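Local coordinates for 1-deoxy-D-xylulose 5-phosphate reductoisomerase (Moraxella catarrhalis, PDB 4ZQG), which catalyses the NAD(P)H-dependent rearrangement and reduction of 1-deoxy-D-xylulose 5-phosphate to 2-C-methyl-D-erythritol 4-phosphate, a step of the MEP route to isoprenoids, at residues 34-48 with 56-69. Residues are numbered along the deposited sequence; the frame is centred on the assembly and turned at random. Where two conformers were deposited one is given.
Sequences RIHALTGFSRVDKLL and PVKICTSPDNYAQL. With NAD (nicotinamide-adenine-dinucleotide), chain C.
Strands 33-39 and 58-61 are neighbours in the parallel sheet of the Rossmann-type nucleotide-binding domain, and A37, L38 and T39 pair with K58, I59 and C60. Their short axes diverge by only 15°. The ladder is firm at its ends, where K58 N reaches H36 O at 3.1 Å and G40 N reaches C60 O at 3.1 Å; the two bonds between, L38 N to K58 O and C60 N to L38 O, are weak. At the N-terminal end V57 lays its CB over one face of the H36 ring, 4.1 Å from the centroid, a CH-pi contact. R34 NH1, in the plane of the ring, and NH2 both make weak hydrogen bonds to H36 ND1, while H36 NE2 is bonded to D95, which also pairs with K58 NZ.

Helix 44-54 is the connecting helix of the beta-alpha-beta unit formed with strands 33-39 and 58-61, its 44-48 turn running 174° against strand 58-61. From it V44 CG1 meets L69 CD2 at 3.7 Å, and L47 CD2 lies 3.7 Å from C60 O.

Beyond the strand ends the loop serves the cofactor. F41 N donates to NAD O2B, the 2'-hydroxyl oxygen of the adenosine ribose, at 2.8 Å. With CG anti to the backbone N (chi1 -166°), the F41 ring is sandwiched: the adenine lies over one face, with NAD C6A 3.7 Å above the plane and offset toward the rim, and S62 CB backs the opposite face, 3.7 Å from the centroid.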
ATOM      1  N   ARG A  34     -17.110 -22.427  10.886  1.00 66.56           N
ATOM      2  CA  ARG A  34     -17.634 -23.782  10.957  1.00 66.72           C
ATOM      3  C   ARG A  34     -17.340 -24.454   9.615  1.00 64.49           C
ATOM      4  O   ARG A  34     -17.713 -23.920   8.582  1.00 65.84           O
ATOM      5  CB  ARG A  34     -19.170 -23.741  11.204  1.00 68.26           C
ATOM      6  CG  ARG A  34     -19.871 -25.090  11.066  1.00 70.81           C
ATOM      7  CD  ARG A  34     -21.362 -25.091  11.427  1.00 72.43           C
ATOM      8  NE  ARG A  34     -22.216 -24.733  10.292  1.00 73.07           N
ATOM      9  CZ  ARG A  34     -22.502 -25.528   9.262  1.00 71.78           C
ATOM     10  NH1 ARG A  34     -22.005 -26.768   9.183  1.00 71.42           N
ATOM     11  NH2 ARG A  34     -23.287 -25.066   8.295  1.00 72.68           N
ATOM     12  N   ILE A  35     -16.718 -25.628   9.615  1.00 61.40           N
ATOM     13  CA  ILE A  35     -16.494 -26.354   8.365  1.00 59.04           C
ATOM     14  C   ILE A  35     -17.724 -27.157   7.974  1.00 58.37           C
ATOM     15  O   ILE A  35     -18.071 -28.091   8.610  1.00 59.88           O
ATOM     16  CB  ILE A  35     -15.349 -27.351   8.457  1.00 58.39           C
ATOM     17  CG1 ILE A  35     -14.070 -26.713   8.992  1.00 58.16           C
ATOM     18  CG2 ILE A  35     -15.119 -27.981   7.105  1.00 58.88           C
ATOM     19  CD1 ILE A  35     -13.694 -25.418   8.365  1.00 58.55           C
ATOM     20  N   HIS A  36     -18.384 -26.797   6.903  1.00 57.21           N
ATOM     21  CA  HIS A  36     -19.513 -27.547   6.448  1.00 56.55           C
ATOM     22  C   HIS A  36     -19.080 -28.599   5.451  1.00 55.83           C
ATOM     23  O   HIS A  36     -19.689 -29.651   5.402  1.00 56.67           O
ATOM     24  CB  HIS A  36     -20.495 -26.600   5.819  1.00 57.19           C
ATOM     25  CG  HIS A  36     -21.686 -27.267   5.235  1.00 58.52           C
ATOM     26  ND1 HIS A  36     -22.804 -27.569   5.979  1.00 60.35           N
ATOM     27  CD2 HIS A  36     -21.948 -27.662   3.968  1.00 58.12           C
ATOM     28  CE1 HIS A  36     -23.698 -28.140   5.194  1.00 60.79           C
ATOM     29  NE2 HIS A  36     -23.214 -28.180   3.965  1.00 59.34           N
ATOM     30  N   ALA A  37     -18.044 -28.348   4.651  1.00 53.89           N
ATOM     31  CA  ALA A  37     -17.626 -29.340   3.668  1.00 53.39           C
ATOM     32  C   ALA A  37     -16.180 -29.235   3.284  1.00 52.59           C
ATOM     33  O   ALA A  37     -15.604 -28.209   3.412  1.00 51.52           O
ATOM     34  CB  ALA A  37     -18.483 -29.254   2.433  1.00 53.70           C
ATOM     35  N   LEU A  38     -15.603 -30.349   2.841  1.00 53.36           N
ATOM     36  CA  LEU A  38     -14.197 -30.435   2.428  1.00 52.47           C
ATOM     37  C   LEU A  38     -14.168 -31.370   1.244  1.00 52.40           C
ATOM     38  O   LEU A  38     -14.949 -32.277   1.217  1.00 53.51           O
ATOM     39  CB  LEU A  38     -13.342 -31.050   3.532  1.00 52.61           C
ATOM     40  CG  LEU A  38     -13.353 -30.369   4.888  1.00 52.77           C
ATOM     41  CD1 LEU A  38     -12.638 -31.237   5.898  1.00 53.59           C
ATOM     42  CD2 LEU A  38     -12.643 -29.041   4.812  1.00 52.38           C
ATOM     43  N   THR A  39     -13.308 -31.145   0.265  1.00 52.01           N
ATOM     44  CA  THR A  39     -13.252 -32.001  -0.893  1.00 53.14           C
ATOM     45  C   THR A  39     -11.847 -32.295  -1.282  1.00 54.27           C
ATOM     46  O   THR A  39     -10.965 -31.473  -1.079  1.00 53.82           O
ATOM     47  CB  THR A  39     -13.893 -31.375  -2.134  1.00 54.23           C
ATOM     48  OG1 THR A  39     -12.952 -30.552  -2.858  1.00 52.71           O
ATOM     49  CG2 THR A  39     -15.180 -30.613  -1.775  1.00 54.60           C
ATOM     50  N   GLY A  40     -11.645 -33.470  -1.861  1.00 56.61           N
ATOM     51  CA  GLY A  40     -10.316 -33.934  -2.240  1.00 59.34           C
ATOM     52  C   GLY A  40     -10.419 -34.966  -3.343  1.00 62.79           C
ATOM     53  O   GLY A  40     -11.291 -35.793  -3.307  1.00 69.81           O
ATOM     54  N   PHE A  41      -9.537 -34.939  -4.327  1.00 64.54           N
ATOM     55  CA  PHE A  41      -9.707 -35.803  -5.473  1.00 67.33           C
ATOM     56  C   PHE A  41      -9.043 -37.142  -5.217  1.00 68.15           C
ATOM     57  O   PHE A  41      -9.717 -38.147  -5.229  1.00 71.02           O
ATOM     58  CB  PHE A  41      -9.161 -35.122  -6.747  1.00 68.57           C
ATOM     59  CG  PHE A  41      -9.587 -35.779  -8.047  1.00 69.26           C
ATOM     60  CD1 PHE A  41      -8.673 -36.515  -8.804  1.00 69.34           C
ATOM     61  CD2 PHE A  41     -10.897 -35.631  -8.530  1.00 68.70           C
ATOM     62  CE1 PHE A  41      -9.056 -37.093 -10.005  1.00 69.18           C
ATOM     63  CE2 PHE A  41     -11.278 -36.207  -9.734  1.00 67.87           C
ATOM     64  CZ  PHE A  41     -10.354 -36.929 -10.469  1.00 69.05           C
ATOM     65  N   SER A  42      -7.739 -37.143  -4.954  1.00 69.67           N
ATOM     66  CA  SER A  42      -6.960 -38.371  -4.875  1.00 73.17           C
ATOM     67  C   SER A  42      -6.624 -38.844  -3.466  1.00 75.65           C
ATOM     68  O   SER A  42      -6.544 -40.037  -3.233  1.00 74.99           O
ATOM     69  CB  SER A  42      -5.641 -38.204  -5.634  1.00 74.34           C
ATOM     70  OG  SER A  42      -5.818 -38.540  -7.000  1.00 78.71           O
ATOM     71  N   ARG A  43      -6.368 -37.918  -2.544  1.00 75.98           N
ATOM     72  CA  ARG A  43      -5.743 -38.282  -1.281  1.00 74.95           C
ATOM     73  C   ARG A  43      -6.813 -38.636  -0.259  1.00 72.53           C
ATOM     74  O   ARG A  43      -7.149 -37.846   0.650  1.00 71.44           O
ATOM     75  CB  ARG A  43      -4.817 -37.158  -0.798  1.00 78.27           C
ATOM     76  CG  ARG A  43      -3.409 -37.222  -1.385  1.00 80.57           C
ATOM     77  CD  ARG A  43      -2.737 -35.867  -1.382  1.00 81.77           C
ATOM     78  NE  ARG A  43      -3.304 -35.021  -2.433  1.00 87.22           N
ATOM     79  CZ  ARG A  43      -2.851 -33.806  -2.768  1.00 91.12           C
ATOM     80  NH1 ARG A  43      -1.811 -33.282  -2.117  1.00 89.65           N
ATOM     81  NH2 ARG A  43      -3.441 -33.107  -3.752  1.00 87.62           N
ATOM     82  N   VAL A  44      -7.318 -39.860  -0.411  1.00 68.02           N
ATOM     83  CA  VAL A  44      -8.466 -40.336   0.326  1.00 65.69           C
ATOM     84  C   VAL A  44      -8.201 -40.363   1.839  1.00 62.38           C
ATOM     85  O   VAL A  44      -9.041 -39.931   2.635  1.00 59.85           O
ATOM     86  CB  VAL A  44      -8.856 -41.744  -0.167  1.00 69.68           C
ATOM     87  CG1 VAL A  44     -10.039 -42.304   0.613  1.00 71.49           C
ATOM     88  CG2 VAL A  44      -9.205 -41.718  -1.641  1.00 70.71           C
ATOM     89  N   ASP A  45      -7.044 -40.888   2.233  0.50 61.02           N
ATOM     90  CA  ASP A  45      -6.684 -40.932   3.642  0.50 60.20           C
ATOM     91  C   ASP A  45      -6.591 -39.536   4.290  0.50 59.52           C
ATOM     92  O   ASP A  45      -7.019 -39.353   5.434  0.50 58.29           O
ATOM     93  CB  ASP A  45      -5.386 -41.701   3.817  0.50 61.02           C
ATOM     94  CG  ASP A  45      -5.545 -43.200   3.542  0.50 62.41           C
ATOM     95  OD1 ASP A  45      -6.694 -43.713   3.408  0.50 61.92           O
ATOM     96  OD2 ASP A  45      -4.488 -43.863   3.486  0.50 63.30           O
ATOM     97  N   LYS A  46      -6.072 -38.543   3.551  1.00 59.09           N
ATOM     98  CA  LYS A  46      -5.935 -37.219   4.086  1.00 57.63           C
ATOM     99  C   LYS A  46      -7.301 -36.599   4.246  1.00 56.20           C
ATOM    100  O   LYS A  46      -7.652 -36.077   5.309  1.00 56.43           O
ATOM    101  CB  LYS A  46      -5.036 -36.378   3.228  1.00 58.55           C
ATOM    102  CG  LYS A  46      -4.651 -35.098   3.933  1.00 59.42           C
ATOM    103  CD  LYS A  46      -3.860 -34.191   3.009  1.00 59.44           C
ATOM    104  CE  LYS A  46      -3.517 -32.902   3.710  1.00 57.91           C
ATOM    105  NZ  LYS A  46      -2.749 -32.088   2.761  1.00 57.65           N
ATOM    106  N   LEU A  47      -8.116 -36.740   3.228  1.00 55.40           N
ATOM    107  CA  LEU A  47      -9.515 -36.345   3.365  1.00 55.46           C
ATOM    108  C   LEU A  47     -10.221 -37.035   4.558  1.00 55.41           C
ATOM    109  O   LEU A  47     -10.864 -36.374   5.370  1.00 55.74           O
ATOM    110  CB  LEU A  47     -10.263 -36.627   2.083  1.00 55.48           C
ATOM    111  CG  LEU A  47     -11.610 -35.956   2.024  1.00 56.45           C
ATOM    112  CD1 LEU A  47     -11.564 -34.443   2.299  1.00 55.96           C
ATOM    113  CD2 LEU A  47     -12.146 -36.236   0.639  1.00 57.72           C
ATOM    114  N   LEU A  48     -10.024 -38.324   4.727  1.00 54.69           N
ATOM    115  CA  LEU A  48     -10.533 -38.956   5.911  1.00 55.72           C
ATOM    116  C   LEU A  48     -10.021 -38.321   7.187  1.00 54.65           C
ATOM    117  O   LEU A  48     -10.832 -37.995   8.070  1.00 54.43           O
ATOM    118  CB  LEU A  48     -10.222 -40.470   5.924  1.00 57.93           C
ATOM    119  CG  LEU A  48     -10.898 -41.226   7.079  1.00 59.74           C
ATOM    120  CD1 LEU A  48     -12.376 -41.390   6.801  1.00 60.81           C
ATOM    121  CD2 LEU A  48     -10.274 -42.578   7.341  1.00 61.04           C
ATOM    122  N   PRO A  56     -17.145 -32.599   9.253  1.00 58.02           N
ATOM    123  CA  PRO A  56     -17.907 -31.858   8.274  1.00 56.34           C
ATOM    124  C   PRO A  56     -19.226 -32.527   7.967  1.00 56.93           C
ATOM    125  O   PRO A  56     -19.331 -33.743   8.063  1.00 57.16           O
ATOM    126  CB  PRO A  56     -17.044 -31.953   7.031  1.00 55.04           C
ATOM    127  CG  PRO A  56     -16.299 -33.183   7.182  1.00 55.37           C
ATOM    128  CD  PRO A  56     -15.962 -33.216   8.636  1.00 56.57           C
ATOM    129  N   VAL A  57     -20.212 -31.738   7.565  1.00 56.04           N
ATOM    130  CA  VAL A  57     -21.481 -32.283   7.158  1.00 56.15           C
ATOM    131  C   VAL A  57     -21.335 -33.083   5.875  1.00 56.39           C
ATOM    132  O   VAL A  57     -21.951 -34.096   5.730  1.00 57.69           O
ATOM    133  CB  VAL A  57     -22.556 -31.181   7.050  1.00 55.99           C
ATOM    134  CG1 VAL A  57     -23.883 -31.757   6.604  1.00 56.79           C
ATOM    135  CG2 VAL A  57     -22.712 -30.479   8.390  1.00 56.31           C
ATOM    136  N   LYS A  58     -20.509 -32.645   4.940  1.00 57.67           N
ATOM    137  CA  LYS A  58     -20.373 -33.333   3.651  1.00 58.60           C
ATOM    138  C   LYS A  58     -18.945 -33.321   3.213  1.00 56.54           C
ATOM    139  O   LYS A  58     -18.218 -32.382   3.498  1.00 56.87           O
ATOM    140  CB  LYS A  58     -21.183 -32.627   2.542  1.00 60.73           C
ATOM    141  CG  LYS A  58     -22.574 -32.158   2.929  1.00 62.66           C
ATOM    142  CD  LYS A  58     -23.423 -31.828   1.697  1.00 64.42           C
ATOM    143  CE  LYS A  58     -24.859 -31.502   2.107  1.00 66.17           C
ATOM    144  NZ  LYS A  58     -25.617 -30.858   1.015  1.00 66.29           N
ATOM    145  N   ILE A  59     -18.546 -34.340   2.485  1.00 55.98           N
ATOM    146  CA  ILE A  59     -17.269 -34.315   1.783  1.00 55.85           C
ATOM    147  C   ILE A  59     -17.490 -34.951   0.422  1.00 56.30           C
ATOM    148  O   ILE A  59     -18.495 -35.628   0.216  1.00 57.14           O
ATOM    149  CB  ILE A  59     -16.147 -35.053   2.530  1.00 56.05           C
ATOM    150  CG1 ILE A  59     -16.475 -36.556   2.589  1.00 58.87           C
ATOM    151  CG2 ILE A  59     -15.956 -34.440   3.899  1.00 55.18           C
ATOM    152  CD1 ILE A  59     -15.595 -37.349   3.539  1.00 60.04           C
ATOM    153  N   CYS A  60     -16.569 -34.707  -0.502  1.00 55.90           N
ATOM    154  CA  CYS A  60     -16.698 -35.146  -1.869  1.00 56.34           C
ATOM    155  C   CYS A  60     -15.354 -35.601  -2.306  1.00 56.77           C
ATOM    156  O   CYS A  60     -14.367 -34.942  -1.987  1.00 58.17           O
ATOM    157  CB  CYS A  60     -17.135 -33.969  -2.756  1.00 56.07           C
ATOM    158  SG  CYS A  60     -17.286 -34.347  -4.519  1.00 55.68           S
ATOM    159  N   THR A  61     -15.301 -36.690  -3.065  1.00 57.05           N
ATOM    160  CA  THR A  61     -14.037 -37.178  -3.634  1.00 56.46           C
ATOM    161  C   THR A  61     -14.235 -37.569  -5.080  1.00 57.41           C
ATOM    162  O   THR A  61     -15.330 -37.361  -5.644  1.00 57.43           O
ATOM    163  CB  THR A  61     -13.458 -38.354  -2.817  1.00 56.85           C
ATOM    164  OG1 THR A  61     -12.207 -38.773  -3.361  1.00 56.74           O
ATOM    165  CG2 THR A  61     -14.404 -39.526  -2.804  1.00 57.91           C
ATOM    166  N   SER A  62     -13.190 -38.130  -5.692  1.00 58.44           N
ATOM    167  CA  SER A  62     -13.306 -38.659  -7.052  1.00 60.20           C
ATOM    168  C   SER A  62     -14.224 -39.863  -7.108  1.00 63.36           C
ATOM    169  O   SER A  62     -14.402 -40.539  -6.106  1.00 63.13           O
ATOM    170  CB  SER A  62     -11.933 -39.039  -7.614  1.00 61.07           C
ATOM    171  OG  SER A  62     -11.456 -40.292  -7.169  1.00 61.06           O
ATOM    172  N   PRO A  63     -14.801 -40.158  -8.292  1.00 68.66           N
ATOM    173  CA  PRO A  63     -15.706 -41.316  -8.399  1.00 69.43           C
ATOM    174  C   PRO A  63     -14.989 -42.632  -8.131  1.00 69.22           C
ATOM    175  O   PRO A  63     -15.561 -43.506  -7.515  1.00 68.99           O
ATOM    176  CB  PRO A  63     -16.222 -41.245  -9.839  1.00 70.40           C
ATOM    177  CG  PRO A  63     -15.974 -39.838 -10.284  1.00 71.34           C
ATOM    178  CD  PRO A  63     -14.721 -39.419  -9.569  1.00 70.58           C
ATOM    179  N   ASP A  64     -13.749 -42.738  -8.585  1.00 68.80           N
ATOM    180  CA  ASP A  64     -12.916 -43.884  -8.327  1.00 70.45           C
ATOM    181  C   ASP A  64     -12.722 -44.178  -6.824  1.00 68.08           C
ATOM    182  O   ASP A  64     -12.488 -45.326  -6.465  1.00 66.39           O
ATOM    183  CB  ASP A  64     -11.558 -43.746  -9.055  1.00 74.30           C
ATOM    184  CG  ASP A  64     -11.614 -44.252 -10.504  1.00 81.12           C
ATOM    185  OD1 ASP A  64     -11.824 -43.437 -11.416  1.00 88.54           O
ATOM    186  OD2 ASP A  64     -11.469 -45.474 -10.753  1.00 87.85           O
ATOM    187  N   ASN A  65     -12.840 -43.175  -5.960  1.00 64.05           N
ATOM    188  CA  ASN A  65     -12.679 -43.395  -4.532  1.00 63.22           C
ATOM    189  C   ASN A  65     -13.939 -43.340  -3.683  1.00 61.89           C
ATOM    190  O   ASN A  65     -13.854 -43.475  -2.469  1.00 61.01           O
ATOM    191  CB  ASN A  65     -11.712 -42.379  -3.937  1.00 63.96           C
ATOM    192  CG  ASN A  65     -10.366 -42.394  -4.601  1.00 65.18           C
ATOM    193  OD1 ASN A  65      -9.772 -41.325  -4.867  1.00 69.17           O
ATOM    194  ND2 ASN A  65      -9.865 -43.571  -4.875  1.00 64.57           N
ATOM    195  N   TYR A  66     -15.096 -43.156  -4.289  1.00 61.26           N
ATOM    196  CA  TYR A  66     -16.285 -42.875  -3.508  1.00 61.44           C
ATOM    197  C   TYR A  66     -16.594 -44.055  -2.579  1.00 61.37           C
ATOM    198  O   TYR A  66     -16.828 -43.886  -1.364  1.00 59.49           O
ATOM    199  CB  TYR A  66     -17.451 -42.492  -4.446  1.00 62.56           C
ATOM    200  CG  TYR A  66     -18.780 -42.450  -3.765  1.00 64.75           C
ATOM    201  CD1 TYR A  66     -19.640 -43.541  -3.833  1.00 67.57           C
ATOM    202  CD2 TYR A  66     -19.164 -41.363  -3.006  1.00 65.01           C
ATOM    203  CE1 TYR A  66     -20.857 -43.530  -3.189  1.00 69.46           C
ATOM    204  CE2 TYR A  66     -20.392 -41.325  -2.371  1.00 67.64           C
ATOM    205  CZ  TYR A  66     -21.224 -42.432  -2.457  1.00 70.76           C
ATOM    206  OH  TYR A  66     -22.444 -42.455  -1.839  1.00 74.85           O
ATOM    207  N   ALA A  67     -16.566 -45.255  -3.155  1.00 62.65           N
ATOM    208  CA  ALA A  67     -16.871 -46.479  -2.407  1.00 63.60           C
ATOM    209  C   ALA A  67     -15.886 -46.666  -1.277  1.00 64.16           C
ATOM    210  O   ALA A  67     -16.276 -46.820  -0.137  1.00 63.70           O
ATOM    211  CB  ALA A  67     -16.879 -47.700  -3.321  1.00 64.01           C
ATOM    212  N   GLN A  68     -14.598 -46.611  -1.597  1.00 66.25           N
ATOM    213  CA  GLN A  68     -13.556 -46.793  -0.587  1.00 67.43           C
ATOM    214  C   GLN A  68     -13.711 -45.791   0.559  1.00 65.42           C
ATOM    215  O   GLN A  68     -13.569 -46.126   1.719  1.00 65.16           O
ATOM    216  CB  GLN A  68     -12.186 -46.674  -1.237  1.00 71.81           C
ATOM    217  CG  GLN A  68     -11.003 -46.589  -0.277  1.00 77.58           C
ATOM    218  CD  GLN A  68      -9.771 -45.988  -0.966  1.00 81.93           C
ATOM    219  OE1 GLN A  68      -8.834 -45.532  -0.314  1.00 89.36           O
ATOM    220  NE2 GLN A  68      -9.802 -45.935  -2.299  1.00 82.52           N
ATOM    221  N   LEU A  69     -14.026 -44.559   0.231  1.00 63.10           N
ATOM    222  CA  LEU A  69     -14.054 -43.532   1.236  1.00 63.21           C
ATOM    223  C   LEU A  69     -15.293 -43.682   2.076  1.00 62.05           C
ATOM    224  O   LEU A  69     -15.232 -43.412   3.261  1.00 59.93           O
ATOM    225  CB  LEU A  69     -13.987 -42.140   0.570  1.00 63.99           C
ATOM    226  CG  LEU A  69     -13.502 -40.855   1.263  1.00 65.54           C
ATOM    227  CD1 LEU A  69     -14.616 -39.828   1.364  1.00 67.29           C
ATOM    228  CD2 LEU A  69     -12.857 -41.044   2.634  1.00 65.60           C
TER
HETATM  229  PA  NAD C 501      -2.758 -28.548  -5.444  1.00 62.32           P
HETATM  230  O1A NAD C 501      -2.335 -29.273  -6.676  1.00 61.38           O
HETATM  231  O2A NAD C 501      -1.860 -28.483  -4.227  1.00 63.15           O
HETATM  232  O5B NAD C 501      -4.243 -28.978  -4.972  1.00 62.55           O
HETATM  233  C5B NAD C 501      -5.372 -29.003  -5.829  1.00 63.69           C
HETATM  234  C4B NAD C 501      -6.637 -29.431  -5.066  1.00 65.55           C
HETATM  235  O4B NAD C 501      -7.677 -29.623  -6.043  1.00 65.62           O
HETATM  236  C3B NAD C 501      -6.479 -30.747  -4.293  1.00 66.06           C
HETATM  237  O3B NAD C 501      -7.203 -30.736  -3.060  1.00 65.19           O
HETATM  238  C2B NAD C 501      -7.075 -31.777  -5.241  1.00 66.67           C
HETATM  239  O2B NAD C 501      -7.770 -32.827  -4.571  1.00 67.18           O
HETATM  240  C1B NAD C 501      -8.059 -30.995  -6.104  1.00 67.13           C
HETATM  241  N9A NAD C 501      -8.086 -31.510  -7.505  1.00 68.81           N
HETATM  242  C8A NAD C 501      -7.012 -31.732  -8.284  1.00 69.50           C
HETATM  243  N7A NAD C 501      -7.375 -32.211  -9.498  1.00 69.07           N
HETATM  244  C5A NAD C 501      -8.703 -32.310  -9.513  1.00 68.03           C
HETATM  245  C6A NAD C 501      -9.684 -32.770 -10.522  1.00 68.92           C
HETATM  246  N6A NAD C 501      -9.266 -33.200 -11.755  1.00 70.26           N
HETATM  247  N1A NAD C 501     -10.976 -32.728 -10.135  1.00 66.69           N
HETATM  248  C2A NAD C 501     -11.365 -32.318  -8.892  1.00 67.37           C
HETATM  249  N3A NAD C 501     -10.525 -31.894  -7.920  1.00 66.48           N
HETATM  250  C4A NAD C 501      -9.189 -31.866  -8.189  1.00 68.19           C
HETATM  251  O3  NAD C 501      -3.101 -27.047  -5.938  1.00 64.62           O
HETATM  252  PN  NAD C 501      -2.696 -25.630  -5.282  1.00 60.55           P
HETATM  253  O1N NAD C 501      -1.228 -25.451  -5.601  1.00 60.38           O
HETATM  254  O2N NAD C 501      -3.300 -25.566  -3.900  1.00 58.61           O
HETATM  255  O5D NAD C 501      -3.560 -24.710  -6.277  1.00 64.61           O
HETATM  256  C5D NAD C 501      -4.960 -24.497  -6.082  1.00 65.61           C
HETATM  257  C4D NAD C 501      -5.433 -23.308  -6.923  1.00 67.38           C
HETATM  258  O4D NAD C 501      -5.087 -22.059  -6.319  1.00 69.58           O
HETATM  259  C3D NAD C 501      -4.778 -23.327  -8.292  1.00 67.52           C
HETATM  260  O3D NAD C 501      -5.739 -22.841  -9.223  1.00 65.20           O
HETATM  261  C2D NAD C 501      -3.587 -22.405  -8.152  1.00 68.55           C
HETATM  262  O2D NAD C 501      -3.180 -21.879  -9.424  1.00 68.81           O
HETATM  263  C1D NAD C 501      -4.122 -21.377  -7.149  1.00 69.61           C
HETATM  264  N1N NAD C 501      -3.054 -20.779  -6.334  1.00 70.35           N
HETATM  265  C2N NAD C 501      -2.287 -21.541  -5.515  1.00 69.89           C
HETATM  266  C3N NAD C 501      -1.241 -20.968  -4.760  1.00 69.06           C
HETATM  267  C7N NAD C 501      -0.383 -21.774  -3.819  1.00 67.87           C
HETATM  268  O7N NAD C 501       0.300 -21.204  -2.986  1.00 65.08           O
HETATM  269  N7N NAD C 501      -0.382 -23.104  -3.883  1.00 69.96           N
HETATM  270  C4N NAD C 501      -1.016 -19.604  -4.868  1.00 64.65           C
HETATM  271  C5N NAD C 501      -1.826 -18.866  -5.694  1.00 64.77           C
HETATM  272  C6N NAD C 501      -2.840 -19.456  -6.428  1.00 66.65           C